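Local coordinates for protein L-2,4-diaminobutyric acid acetyltransferase (Geobacillus sp., PDB 6SLL) that acetylates L-2,4-diaminobutyric acid with acetyl coenzyme A, a step in the biosynthesis of the chemical chaperone ectoine, at residues Y140-Y154 with H165-F177. Sequence-based numbering, arbitrary orientation.
Sequences YAEEKSIPSTVTVGY and HEDEPLFVIGPFF. With DAB (2,4-diaminobutyric acid), chain G.
Strands 148-154 and 168-173 pair antiparallel, Thr149 with Val172, Thr151 with Leu170 and Tyr154 with Glu168 each joined by two backbone hydrogen bonds, and a beta bulge at Val152-Gly153 shifts the register by one. Gly153 has positive phi, and a CB there would run into Glu168 O. Past the strand ends, Gly174 N still reaches Pro147 O at 2.9 Å. On one face, Val150 CG2 sits over the Phe171 ring in a CH-pi contact, 3.6 Å from its centroid, while CG1, anti to the backbone N (chi1 -176°), packs on Pro169 CB. On the other, a water bridges Thr151 OG1 and Leu170 O. From helix 131-144, Ala141 CB packs on Ile173 CG2 at 3.7 Å and Tyr140 CE2 meets Phe176 CE1 at 3.9 Å, with Lys144 CE against Phe176 CD1. Glu168 bends at chi2 (-81°), which carries its carboxylate away from Tyr154 to the substrate: OE2 accepts a hydrogen bond from the alpha-amino N of diaminobutyric acid at 2.7 Å, while OE1 is hydrogen-bonded to Thr125 OG1. With an alanine here, the substrate amino group would probably lose this acceptor and Thr125 OG1 its partner. Within this GNAT-family fold, strand 168-173 is inserted between 121-125 and the outer strand 148-154; helix 131-144 covers Phe171, and Tyr154 reaches Asp55 of the second subunit.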
loop_
_atom_site.group_PDB
_atom_site.type_symbol
_atom_site.label_atom_id
_atom_site.label_comp_id
_atom_site.label_asym_id
_atom_site.label_seq_id
_atom_site.Cartn_x
_atom_site.Cartn_y
_atom_site.Cartn_z
ATOM N N TYR B 140 5.006 15.055 18.850
ATOM C CA TYR B 140 6.317 14.676 18.299
ATOM C C TYR B 140 7.008 15.880 17.716
ATOM O O TYR B 140 8.224 16.112 18.008
ATOM C CB TYR B 140 6.086 13.567 17.248
ATOM C CG TYR B 140 7.363 13.016 16.671
ATOM C CD1 TYR B 140 8.179 12.239 17.422
ATOM C CD2 TYR B 140 7.716 13.240 15.426
ATOM C CE1 TYR B 140 9.328 11.713 16.912
ATOM C CE2 TYR B 140 8.902 12.803 14.913
ATOM C CZ TYR B 140 9.772 12.019 15.661
ATOM O OH TYR B 140 10.929 11.574 15.091
ATOM N N ALA B 141 6.337 16.666 16.933
ATOM C CA ALA B 141 6.951 17.829 16.362
ATOM C C ALA B 141 7.378 18.849 17.476
ATOM O O ALA B 141 8.469 19.371 17.485
ATOM C CB ALA B 141 6.043 18.475 15.368
ATOM N N GLU B 142 6.506 19.021 18.458
ATOM C CA GLU B 142 6.844 19.905 19.594
ATOM C C GLU B 142 8.094 19.481 20.276
ATOM O O GLU B 142 8.990 20.328 20.619
ATOM C CB GLU B 142 5.717 19.941 20.550
ATOM C CG GLU B 142 4.447 20.629 19.975
ATOM C CD GLU B 142 3.204 20.417 20.826
ATOM O OE1 GLU B 142 2.127 20.586 20.272
ATOM O OE2 GLU B 142 3.281 20.124 22.043
ATOM N N GLU B 143 8.226 18.195 20.598
ATOM C CA GLU B 143 9.308 17.737 21.417
ATOM C C GLU B 143 10.568 17.816 20.653
ATOM O O GLU B 143 11.602 18.030 21.277
ATOM C CB GLU B 143 9.100 16.282 21.806
ATOM C CG GLU B 143 7.923 16.109 22.760
ATOM C CD GLU B 143 7.921 14.705 23.435
ATOM O OE1 GLU B 143 6.853 14.062 23.385
ATOM O OE2 GLU B 143 9.060 14.315 23.898
ATOM N N LYS B 144 10.552 17.748 19.312
ATOM C CA LYS B 144 11.756 17.843 18.545
ATOM C C LYS B 144 12.032 19.296 18.158
ATOM O O LYS B 144 13.087 19.550 17.457
ATOM C CB LYS B 144 11.676 16.947 17.343
ATOM C CG LYS B 144 11.779 15.509 17.873
ATOM C CD LYS B 144 11.748 14.560 16.830
ATOM C CE LYS B 144 12.873 14.486 15.827
ATOM N NZ LYS B 144 14.139 13.691 16.359
ATOM N N SER B 145 11.114 20.221 18.519
ATOM C CA SER B 145 11.165 21.620 18.091
ATOM C C SER B 145 11.186 21.801 16.543
ATOM O O SER B 145 12.050 22.519 16.005
ATOM C CB SER B 145 12.368 22.303 18.772
ATOM O OG SER B 145 12.306 22.247 20.174
ATOM N N ILE B 146 10.324 21.105 15.861
ATOM C CA ILE B 146 10.194 21.076 14.416
ATOM C C ILE B 146 8.819 21.618 14.003
ATOM O O ILE B 146 7.835 21.279 14.709
ATOM C CB ILE B 146 10.441 19.541 13.960
ATOM C CG1 ILE B 146 11.834 19.026 14.376
ATOM C CG2 ILE B 146 10.039 19.447 12.510
ATOM C CD1 ILE B 146 12.997 19.794 13.791
ATOM N N PRO B 147 8.754 22.365 12.885
ATOM C CA PRO B 147 7.442 22.839 12.413
ATOM C C PRO B 147 6.463 21.753 11.963
ATOM O O PRO B 147 6.891 20.712 11.493
ATOM C CB PRO B 147 7.762 23.804 11.220
ATOM C CG PRO B 147 9.198 24.040 11.385
ATOM C CD PRO B 147 9.856 22.908 12.108
ATOM N N SER B 148 5.201 22.104 12.025
ATOM C CA SER B 148 4.150 21.322 11.453
ATOM C C SER B 148 3.201 22.248 10.708
ATOM O O SER B 148 2.991 23.422 11.107
ATOM C CB SER B 148 3.297 20.495 12.466
ATOM O OG SER B 148 2.871 21.315 13.517
ATOM N N THR B 149 2.630 21.818 9.584
ATOM C CA THR B 149 1.675 22.529 8.855
ATOM C C THR B 149 0.524 21.561 8.442
ATOM O O THR B 149 0.827 20.407 8.178
ATOM C CB THR B 149 2.265 23.179 7.627
ATOM O OG1 THR B 149 2.662 22.251 6.659
ATOM C CG2 THR B 149 3.386 24.011 7.863
ATOM N N VAL B 150 -0.623 22.091 8.200
ATOM C CA VAL B 150 -1.835 21.288 7.867
ATOM C C VAL B 150 -2.341 21.832 6.526
ATOM O O VAL B 150 -2.537 23.055 6.384
ATOM C CB VAL B 150 -2.858 21.172 9.012
ATOM C CG1 VAL B 150 -3.983 20.276 8.624
ATOM C CG2 VAL B 150 -2.302 20.649 10.385
ATOM N N THR B 151 -2.517 21.030 5.476
ATOM C CA THR B 151 -3.200 21.392 4.210
ATOM C C THR B 151 -4.363 20.424 4.027
ATOM O O THR B 151 -4.667 19.573 4.852
ATOM C CB THR B 151 -2.230 21.330 3.066
ATOM O OG1 THR B 151 -1.602 20.051 2.963
ATOM C CG2 THR B 151 -1.230 22.448 3.141
ATOM N N VAL B 152 -5.142 20.700 2.935
ATOM C CA VAL B 152 -6.418 20.095 2.704
ATOM C C VAL B 152 -6.487 18.487 2.788
ATOM O O VAL B 152 -7.464 17.955 3.270
ATOM C CB VAL B 152 -7.137 20.638 1.478
ATOM C CG1 VAL B 152 -6.508 20.207 0.181
ATOM C CG2 VAL B 152 -8.551 20.264 1.484
ATOM N N GLY B 153 -5.531 17.869 2.239
ATOM C CA GLY B 153 -5.561 16.414 2.190
ATOM C C GLY B 153 -6.727 15.870 1.387
ATOM O O GLY B 153 -7.016 16.449 0.350
ATOM N N TYR B 154 -7.312 14.774 1.825
ATOM C CA TYR B 154 -8.384 14.136 1.103
ATOM C C TYR B 154 -9.722 14.487 1.833
ATOM O O TYR B 154 -10.015 13.976 2.911
ATOM C CB TYR B 154 -8.216 12.623 1.025
ATOM C CG TYR B 154 -6.853 12.155 0.578
ATOM C CD1 TYR B 154 -6.228 12.703 -0.487
ATOM C CD2 TYR B 154 -6.216 11.104 1.229
ATOM C CE1 TYR B 154 -5.004 12.215 -0.928
ATOM C CE2 TYR B 154 -4.991 10.654 0.826
ATOM C CZ TYR B 154 -4.360 11.216 -0.245
ATOM O OH TYR B 154 -3.106 10.734 -0.567
ATOM N N HIS B 165 -17.443 9.572 5.361
ATOM C CA HIS B 165 -16.091 9.494 5.825
ATOM C C HIS B 165 -15.717 10.908 6.207
ATOM O O HIS B 165 -16.076 11.885 5.514
ATOM C CB HIS B 165 -15.151 9.015 4.727
ATOM C CG HIS B 165 -13.806 8.559 5.175
ATOM N ND1 HIS B 165 -12.799 9.409 5.576
ATOM C CD2 HIS B 165 -13.317 7.320 5.303
ATOM C CE1 HIS B 165 -11.720 8.696 5.907
ATOM N NE2 HIS B 165 -12.010 7.413 5.751
ATOM N N GLU B 166 -14.925 11.072 7.222
ATOM C CA GLU B 166 -14.395 12.313 7.627
ATOM C C GLU B 166 -13.350 12.884 6.649
ATOM O O GLU B 166 -12.727 12.094 5.901
ATOM C CB GLU B 166 -13.786 12.344 9.013
ATOM C CG GLU B 166 -14.754 12.075 10.203
ATOM C CD GLU B 166 -13.814 11.965 11.471
ATOM O OE1 GLU B 166 -13.628 10.849 12.050
ATOM O OE2 GLU B 166 -13.359 13.091 11.983
ATOM N N ASP B 167 -13.134 14.180 6.650
ATOM C CA ASP B 167 -11.981 14.729 5.991
ATOM C C ASP B 167 -10.703 14.104 6.561
ATOM O O ASP B 167 -10.577 13.759 7.709
ATOM C CB ASP B 167 -11.837 16.254 6.228
ATOM C CG ASP B 167 -12.968 17.130 5.620
ATOM O OD1 ASP B 167 -13.589 16.678 4.696
ATOM O OD2 ASP B 167 -13.186 18.215 6.161
ATOM N N GLU B 168 -9.685 14.065 5.672
ATOM C CA GLU B 168 -8.324 13.528 5.992
ATOM C C GLU B 168 -7.309 14.654 5.680
ATOM O O GLU B 168 -6.596 14.553 4.685
ATOM C CB GLU B 168 -8.042 12.297 5.166
ATOM C CG GLU B 168 -8.847 11.097 5.622
ATOM C CD GLU B 168 -8.319 10.347 6.824
ATOM O OE1 GLU B 168 -7.237 10.700 7.357
ATOM O OE2 GLU B 168 -8.984 9.355 7.208
ATOM N N PRO B 169 -7.220 15.692 6.492
ATOM C CA PRO B 169 -6.274 16.769 6.209
ATOM C C PRO B 169 -4.841 16.238 6.337
ATOM O O PRO B 169 -4.527 15.353 7.150
ATOM C CB PRO B 169 -6.556 17.786 7.271
ATOM C CG PRO B 169 -7.321 17.046 8.255
ATOM C CD PRO B 169 -8.017 15.949 7.683
ATOM N N LEU B 170 -3.958 16.821 5.537
ATOM C CA LEU B 170 -2.533 16.427 5.479
ATOM C C LEU B 170 -1.676 17.218 6.416
ATOM O O LEU B 170 -1.621 18.448 6.335
ATOM C CB LEU B 170 -2.014 16.581 4.023
ATOM C CG LEU B 170 -0.628 16.146 3.774
ATOM C CD1 LEU B 170 -0.467 14.629 3.906
ATOM C CD2 LEU B 170 -0.151 16.645 2.411
ATOM N N PHE B 171 -1.012 16.517 7.328
ATOM C CA PHE B 171 -0.032 17.107 8.222
ATOM C C PHE B 171 1.277 16.886 7.589
ATOM O O PHE B 171 1.662 15.785 7.179
ATOM C CB PHE B 171 -0.097 16.394 9.598
ATOM C CG PHE B 171 -1.290 16.773 10.453
ATOM C CD1 PHE B 171 -2.594 16.480 10.044
ATOM C CD2 PHE B 171 -1.105 17.447 11.620
ATOM C CE1 PHE B 171 -3.709 16.848 10.782
ATOM C CE2 PHE B 171 -2.246 17.756 12.398
ATOM C CZ PHE B 171 -3.528 17.621 11.871
ATOM N N VAL B 172 2.096 17.924 7.539
ATOM C CA VAL B 172 3.492 17.917 7.046
ATOM C C VAL B 172 4.380 18.340 8.219
ATOM O O VAL B 172 4.266 19.531 8.663
ATOM C CB VAL B 172 3.739 18.803 5.828
ATOM C CG1 VAL B 172 5.209 18.743 5.375
ATOM C CG2 VAL B 172 2.826 18.365 4.691
ATOM N N ILE B 173 5.231 17.470 8.695
ATOM C CA ILE B 173 6.086 17.748 9.846
ATOM C C ILE B 173 7.514 17.781 9.400
ATOM O O ILE B 173 8.000 16.864 8.752
ATOM C CB ILE B 173 5.925 16.703 10.897
ATOM C CG1 ILE B 173 4.451 16.634 11.437
ATOM C CG2 ILE B 173 6.871 16.904 12.071
ATOM C CD1 ILE B 173 4.125 15.380 12.145
ATOM N N GLY B 174 8.183 18.883 9.644
ATOM C CA GLY B 174 9.525 19.101 9.186
ATOM C C GLY B 174 9.773 20.503 8.803
ATOM O O GLY B 174 8.894 21.343 8.840
ATOM N N PRO B 175 11.051 20.805 8.366
ATOM C CA PRO B 175 12.120 19.829 8.108
ATOM C C PRO B 175 12.820 19.411 9.355
ATOM O O PRO B 175 13.047 20.136 10.298
ATOM C CB PRO B 175 13.084 20.603 7.255
ATOM C CG PRO B 175 12.853 22.073 7.647
ATOM C CD PRO B 175 11.410 22.163 7.927
ATOM N N PHE B 176 13.215 18.100 9.375
ATOM C CA PHE B 176 13.928 17.550 10.532
ATOM C C PHE B 176 15.354 18.024 10.603
ATOM O O PHE B 176 15.995 17.960 11.649
ATOM C CB PHE B 176 13.896 16.017 10.575
ATOM C CG PHE B 176 12.567 15.516 10.862
ATOM C CD1 PHE B 176 12.082 15.565 12.112
ATOM C CD2 PHE B 176 11.853 14.835 9.960
ATOM C CE1 PHE B 176 10.823 15.093 12.414
ATOM C CE2 PHE B 176 10.660 14.309 10.269
ATOM C CZ PHE B 176 10.037 14.478 11.415
ATOM N N PHE B 177 15.923 18.474 9.480
ATOM C CA PHE B 177 17.283 18.913 9.451
ATOM C C PHE B 177 17.454 19.906 8.339
ATOM O O PHE B 177 16.656 19.993 7.397
ATOM C CB PHE B 177 18.317 17.796 9.345
ATOM C CG PHE B 177 18.210 16.920 8.156
ATOM C CD1 PHE B 177 17.337 15.828 8.096
ATOM C CD2 PHE B 177 18.938 17.086 7.037
ATOM C CE1 PHE B 177 17.180 15.014 6.975
ATOM C CE2 PHE B 177 18.781 16.307 5.866
ATOM C CZ PHE B 177 17.929 15.277 5.890
HETATM N N DAB G . -8.083 6.835 7.828
HETATM C CA DAB G . -6.867 6.494 7.031
HETATM C C DAB G . -6.574 5.026 7.248
HETATM O O DAB G . -5.782 4.521 6.460
HETATM C CB DAB G . -5.672 7.374 7.416
HETATM C CG DAB G . -5.108 7.131 8.780
HETATM N ND DAB G . -3.951 8.049 9.005
HETATM O OXT DAB G . -7.091 4.420 8.179
HETATM O O HOH W 1 0.422 20.252 4.991
#